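CalS11 (PDB 3TOS) is a calicheamicin methyltransferase, probably transferring methyl groups to oxygen, and binds S-adenosyl-L-homocysteine and, in this crystal, glutamic acid and a sodium ion. Local coordinates at residues D117-A125 against P221-A229. Residues are numbered along the deposited sequence; the frame is centred on the assembly and turned at random. Where two conformers were deposited one is given.
Sequences DVDRVGPTA and PKWPGENIA. With GLU (glutamic acid), chain P.
The indole of W223 has K222 CG and a water over one face, both toward the rim. At its edge, in plane, lie T124 O, OE2 of the bound glutamic acid and a second water. T124 OG1 approaches obliquely, 3.5 Å from W223 CZ2; chi1 of 58° sets it between backbone N and carbonyl carbon, facing ring and pocket. A125 CB sits 3.8 Å from W223 CZ3. Two loops of a Rossmann-like methyltransferase meet here, one after strand 103-107, the other leading into helix 225-233. K222 and W223 line the glutamic acid pocket; D216 and E217 also bond the ligand. W223 NE1 donates an almost straight bond (174°) to ligand OE2. A leucine at W223 would probably leave that oxygen without this bond and open a gap beside T124 and A125. K222 NZ reaches it only weakly. No direct hydrogen bond joins the loops; waters do. The water over the indole accepts from G122 N and donates to D119 O and K222 O. The edge water links D119 OD1 to G225 N, while D119 OD2 accepts from N116 N. The V121 and P224 side chains slide past each other. V118 meets I228 tip to tip, CB 3.7 Å from I228 CD1. A third water bonds T124 OG1 at 2.6 Å, accepts from K222 NZ and donates to ligand OE1.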
ATOM      1  N   ASP B 117      38.577 -27.440 -17.338  1.00 15.15           N
ATOM      2  CA  ASP B 117      37.868 -28.718 -17.301  1.00 15.58           C
ATOM      3  C   ASP B 117      36.420 -28.617 -16.818  1.00 14.89           C
ATOM      4  O   ASP B 117      35.566 -29.326 -17.352  1.00 15.29           O
ATOM      5  CB  ASP B 117      38.663 -29.725 -16.462  1.00 19.18           C
ATOM      6  CG  ASP B 117      39.803 -30.330 -17.243  1.00 24.92           C
ATOM      7  OD1 ASP B 117      39.886 -30.137 -18.491  1.00 27.50           O
ATOM      8  OD2 ASP B 117      40.602 -31.045 -16.606  1.00 27.91           O
ATOM      9  N   VAL B 118      36.130 -27.750 -15.833  1.00 13.49           N
ATOM     10  CA  VAL B 118      34.755 -27.671 -15.356  1.00 13.51           C
ATOM     11  C   VAL B 118      33.804 -27.080 -16.402  1.00 13.13           C
ATOM     12  O   VAL B 118      32.585 -27.295 -16.320  1.00 13.53           O
ATOM     13  CB  VAL B 118      34.584 -26.845 -14.022  1.00 13.45           C
ATOM     14  CG1 VAL B 118      35.473 -27.406 -12.938  1.00 14.05           C
ATOM     15  CG2 VAL B 118      34.887 -25.352 -14.241  1.00 12.61           C
ATOM     16  N   ASP B 119      34.352 -26.415 -17.423  1.00 12.34           N
ATOM     17  CA  ASP B 119      33.499 -25.836 -18.494  1.00 11.31           C
ATOM     18  C   ASP B 119      33.208 -26.856 -19.580  1.00 12.25           C
ATOM     19  O   ASP B 119      32.363 -26.575 -20.453  1.00 12.70           O
ATOM     20  CB  ASP B 119      34.227 -24.667 -19.183  1.00  9.89           C
ATOM     21  CG  ASP B 119      34.603 -23.557 -18.213  1.00 11.02           C
ATOM     22  OD1 ASP B 119      33.716 -23.131 -17.440  1.00 10.44           O
ATOM     23  OD2 ASP B 119      35.785 -23.113 -18.251  1.00 12.28           O
ATOM     24  N   ARG B 120      33.884 -28.024 -19.546  0.59 12.92           N
ATOM     25  CA  ARG B 120      33.860 -28.981 -20.658  0.59 14.84           C
ATOM     26  C   ARG B 120      32.720 -29.997 -20.565  0.59 16.30           C
ATOM     27  O   ARG B 120      32.952 -31.205 -20.566  0.59 17.32           O
ATOM     28  CB  ARG B 120      35.217 -29.689 -20.744  0.59 16.39           C
ATOM     29  CG  ARG B 120      36.248 -28.758 -21.324  0.59 17.63           C
ATOM     30  CD  ARG B 120      37.621 -29.448 -21.515  0.59 20.72           C
ATOM     31  NE  ARG B 120      38.506 -28.436 -22.037  0.59 25.83           N
ATOM     32  CZ  ARG B 120      39.792 -28.566 -22.274  0.59 29.30           C
ATOM     33  NH1 ARG B 120      40.400 -29.730 -22.061  0.59 30.90           N
ATOM     34  NH2 ARG B 120      40.452 -27.521 -22.756  0.59 30.01           N
ATOM     35  N   VAL B 121      31.503 -29.487 -20.481  1.00 15.23           N
ATOM     36  CA  VAL B 121      30.286 -30.298 -20.238  1.00 15.70           C
ATOM     37  C   VAL B 121      29.588 -30.582 -21.589  1.00 16.20           C
ATOM     38  O   VAL B 121      29.242 -31.722 -21.898  1.00 17.05           O
ATOM     39  CB  VAL B 121      29.268 -29.549 -19.322  1.00 15.94           C
ATOM     40  CG1 VAL B 121      28.056 -30.410 -19.045  1.00 15.97           C
ATOM     41  CG2 VAL B 121      29.912 -29.165 -18.056  1.00 16.31           C
ATOM     42  N   GLY B 122      29.337 -29.514 -22.358  1.00 16.07           N
ATOM     43  CA  GLY B 122      28.738 -29.633 -23.680  1.00 17.18           C
ATOM     44  C   GLY B 122      29.772 -29.575 -24.774  1.00 17.56           C
ATOM     45  O   GLY B 122      30.971 -29.423 -24.485  1.00 18.32           O
ATOM     46  N   PRO B 123      29.310 -29.600 -26.034  1.00 17.48           N
ATOM     47  CA  PRO B 123      30.216 -29.775 -27.175  1.00 18.10           C
ATOM     48  C   PRO B 123      30.712 -28.455 -27.765  1.00 15.95           C
ATOM     49  O   PRO B 123      31.339 -28.407 -28.838  1.00 17.69           O
ATOM     50  CB  PRO B 123      29.353 -30.530 -28.189  1.00 19.10           C
ATOM     51  CG  PRO B 123      27.950 -30.003 -27.926  1.00 17.84           C
ATOM     52  CD  PRO B 123      27.898 -29.801 -26.390  1.00 18.12           C
ATOM     53  N   THR B 124      30.419 -27.350 -27.095  1.00 14.17           N
ATOM     54  CA  THR B 124      30.925 -26.067 -27.622  1.00 14.01           C
ATOM     55  C   THR B 124      31.906 -25.356 -26.710  1.00 13.20           C
ATOM     56  O   THR B 124      32.307 -24.210 -26.970  1.00 13.11           O
ATOM     57  CB  THR B 124      29.803 -25.092 -28.044  1.00 14.09           C
ATOM     58  OG1 THR B 124      28.958 -24.849 -26.919  1.00 15.35           O
ATOM     59  CG2 THR B 124      29.002 -25.677 -29.194  1.00 16.10           C
ATOM     60  N   ALA B 125      32.394 -26.075 -25.704  1.00 12.78           N
ATOM     61  CA  ALA B 125      33.398 -25.511 -24.785  1.00 14.21           C
ATOM     62  C   ALA B 125      34.823 -25.770 -25.301  1.00 15.10           C
ATOM     63  O   ALA B 125      35.539 -26.667 -24.829  1.00 17.20           O
ATOM     64  CB  ALA B 125      33.190 -26.070 -23.361  1.00 15.09           C
ATOM     65  N   PRO B 221      22.941 -26.373 -16.975  1.00 10.21           N
ATOM     66  CA  PRO B 221      23.833 -27.529 -16.906  1.00 11.41           C
ATOM     67  C   PRO B 221      24.984 -27.497 -17.928  1.00 11.70           C
ATOM     68  O   PRO B 221      26.071 -28.036 -17.640  1.00 13.32           O
ATOM     69  CB  PRO B 221      22.887 -28.728 -17.217  1.00 12.80           C
ATOM     70  CG  PRO B 221      21.511 -28.280 -16.710  1.00 10.81           C
ATOM     71  CD  PRO B 221      21.500 -26.750 -17.043  1.00  9.78           C
ATOM     72  N   LYS B 222      24.778 -26.855 -19.079  1.00 11.31           N
ATOM     73  CA  LYS B 222      25.808 -26.815 -20.100  1.00 12.54           C
ATOM     74  C   LYS B 222      26.993 -25.908 -19.681  1.00 12.32           C
ATOM     75  O   LYS B 222      28.107 -26.085 -20.158  1.00 13.49           O
ATOM     76  CB  LYS B 222      25.204 -26.292 -21.405  1.00 14.09           C
ATOM     77  CG  LYS B 222      26.153 -26.389 -22.570  1.00 18.54           C
ATOM     78  CD  LYS B 222      25.444 -25.723 -23.775  1.00 21.94           C
ATOM     79  CE  LYS B 222      25.755 -26.359 -25.020  1.00 25.18           C
ATOM     80  NZ  LYS B 222      24.962 -25.673 -26.103  1.00 26.12           N
ATOM     81  N   TRP B 223      26.732 -24.946 -18.769  1.00 10.98           N
ATOM     82  CA  TRP B 223      27.749 -23.924 -18.448  1.00 10.21           C
ATOM     83  C   TRP B 223      27.752 -23.665 -16.960  1.00  9.25           C
ATOM     84  O   TRP B 223      27.244 -22.631 -16.483  1.00 10.34           O
ATOM     85  CB  TRP B 223      27.445 -22.577 -19.164  1.00 12.04           C
ATOM     86  CG  TRP B 223      27.393 -22.653 -20.671  1.00 13.03           C
ATOM     87  CD1 TRP B 223      26.292 -22.465 -21.453  1.00 13.61           C
ATOM     88  CD2 TRP B 223      28.492 -22.885 -21.557  1.00 12.45           C
ATOM     89  NE1 TRP B 223      26.638 -22.563 -22.787  1.00 15.07           N
ATOM     90  CE2 TRP B 223      27.981 -22.832 -22.877  1.00 14.33           C
ATOM     91  CE3 TRP B 223      29.860 -23.139 -21.366  1.00 13.58           C
ATOM     92  CZ2 TRP B 223      28.778 -22.996 -23.994  1.00 15.21           C
ATOM     93  CZ3 TRP B 223      30.659 -23.300 -22.502  1.00 13.65           C
ATOM     94  CH2 TRP B 223      30.103 -23.252 -23.794  1.00 15.14           C
ATOM     95  N   PRO B 224      28.313 -24.604 -16.202  1.00  9.65           N
ATOM     96  CA  PRO B 224      28.281 -24.484 -14.742  1.00  9.73           C
ATOM     97  C   PRO B 224      29.318 -23.459 -14.214  1.00 10.46           C
ATOM     98  O   PRO B 224      29.365 -23.273 -12.991  1.00 10.80           O
ATOM     99  CB  PRO B 224      28.613 -25.919 -14.289  1.00 11.01           C
ATOM    100  CG  PRO B 224      29.592 -26.414 -15.350  1.00 10.69           C
ATOM    101  CD  PRO B 224      29.027 -25.812 -16.668  1.00 10.56           C
ATOM    102  N   GLY B 225      30.105 -22.808 -15.092  1.00  9.14           N
ATOM    103  CA  GLY B 225      31.207 -21.975 -14.602  1.00  9.95           C
ATOM    104  C   GLY B 225      30.788 -20.758 -13.775  1.00 10.99           C
ATOM    105  O   GLY B 225      31.461 -20.404 -12.812  1.00 10.93           O
ATOM    106  N   GLU B 226      29.696 -20.090 -14.176  1.00 10.80           N
ATOM    107  CA  GLU B 226      29.210 -18.924 -13.389  1.00 10.26           C
ATOM    108  C   GLU B 226      28.804 -19.331 -11.975  1.00 10.39           C
ATOM    109  O   GLU B 226      29.090 -18.611 -11.002  1.00  9.05           O
ATOM    110  CB  GLU B 226      28.079 -18.224 -14.139  1.00 10.96           C
ATOM    111  CG  GLU B 226      28.630 -17.427 -15.330  1.00 11.90           C
ATOM    112  CD  GLU B 226      27.576 -17.051 -16.323  1.00 12.36           C
ATOM    113  OE1 GLU B 226      26.368 -17.197 -16.018  1.00 12.56           O
ATOM    114  OE2 GLU B 226      27.961 -16.661 -17.444  1.00 14.28           O
ATOM    115  N   ASN B 227      28.141 -20.487 -11.854  1.00  9.44           N
ATOM    116  CA  ASN B 227      27.715 -20.972 -10.555  1.00  9.13           C
ATOM    117  C   ASN B 227      28.946 -21.344  -9.703  1.00 10.21           C
ATOM    118  O   ASN B 227      29.059 -20.927  -8.534  1.00 11.80           O
ATOM    119  CB  ASN B 227      26.771 -22.195 -10.746  1.00 10.31           C
ATOM    120  CG  ASN B 227      26.184 -22.702  -9.448  1.00 11.44           C
ATOM    121  OD1 ASN B 227      26.902 -22.898  -8.468  1.00 13.45           O
ATOM    122  ND2 ASN B 227      24.856 -22.863  -9.413  1.00 12.39           N
ATOM    123  N   ILE B 228      29.867 -22.088 -10.286  1.00  9.56           N
ATOM    124  CA  ILE B 228      31.063 -22.479  -9.555  1.00  9.74           C
ATOM    125  C   ILE B 228      31.840 -21.230  -9.108  1.00  9.92           C
ATOM    126  O   ILE B 228      32.312 -21.167  -7.952  1.00 11.10           O
ATOM    127  CB  ILE B 228      31.984 -23.382 -10.402  1.00 10.17           C
ATOM    128  CG1 ILE B 228      31.300 -24.741 -10.696  1.00 10.75           C
ATOM    129  CG2 ILE B 228      33.281 -23.686  -9.634  1.00 10.74           C
ATOM    130  CD1 ILE B 228      31.878 -25.429 -11.950  1.00 12.94           C
ATOM    131  N   ALA B 229      31.903 -20.223  -9.982  1.00 10.71           N
ATOM    132  CA  ALA B 229      32.552 -18.966  -9.661  1.00 10.30           C
ATOM    133  C   ALA B 229      31.842 -18.256  -8.480  1.00 10.86           C
ATOM    134  O   ALA B 229      32.500 -17.798  -7.508  1.00 13.41           O
ATOM    135  CB  ALA B 229      32.617 -18.049 -10.869  1.00 10.72           C
TER
HETATM  136  N   GLU P 259      24.301 -17.526 -23.462  1.00 23.68           N
HETATM  137  CA  GLU P 259      24.018 -17.551 -24.942  1.00 23.74           C
HETATM  138  C   GLU P 259      22.506 -17.628 -25.159  1.00 25.40           C
HETATM  139  O   GLU P 259      21.738 -17.647 -24.179  1.00 25.37           O
HETATM  140  CB  GLU P 259      24.712 -18.765 -25.635  1.00 24.03           C
HETATM  141  CG  GLU P 259      24.218 -20.128 -25.092  1.00 24.32           C
HETATM  142  CD  GLU P 259      24.945 -21.336 -25.700  1.00 23.99           C
HETATM  143  OE1 GLU P 259      25.519 -21.224 -26.814  1.00 24.08           O
HETATM  144  OE2 GLU P 259      24.848 -22.423 -25.111  1.00 22.84           O
HETATM  145  OXT GLU P 259      21.996 -17.704 -26.292  1.00 26.50           O
HETATM  146  O   HOH W   1      31.055 -23.094 -17.806  1.00 10.93           O
HETATM  147  O   HOH W   2      29.972 -26.854 -21.833  1.00 13.04           O
HETATM  148  O   HOH W   3      26.730 -23.606 -27.409  1.00 31.00           O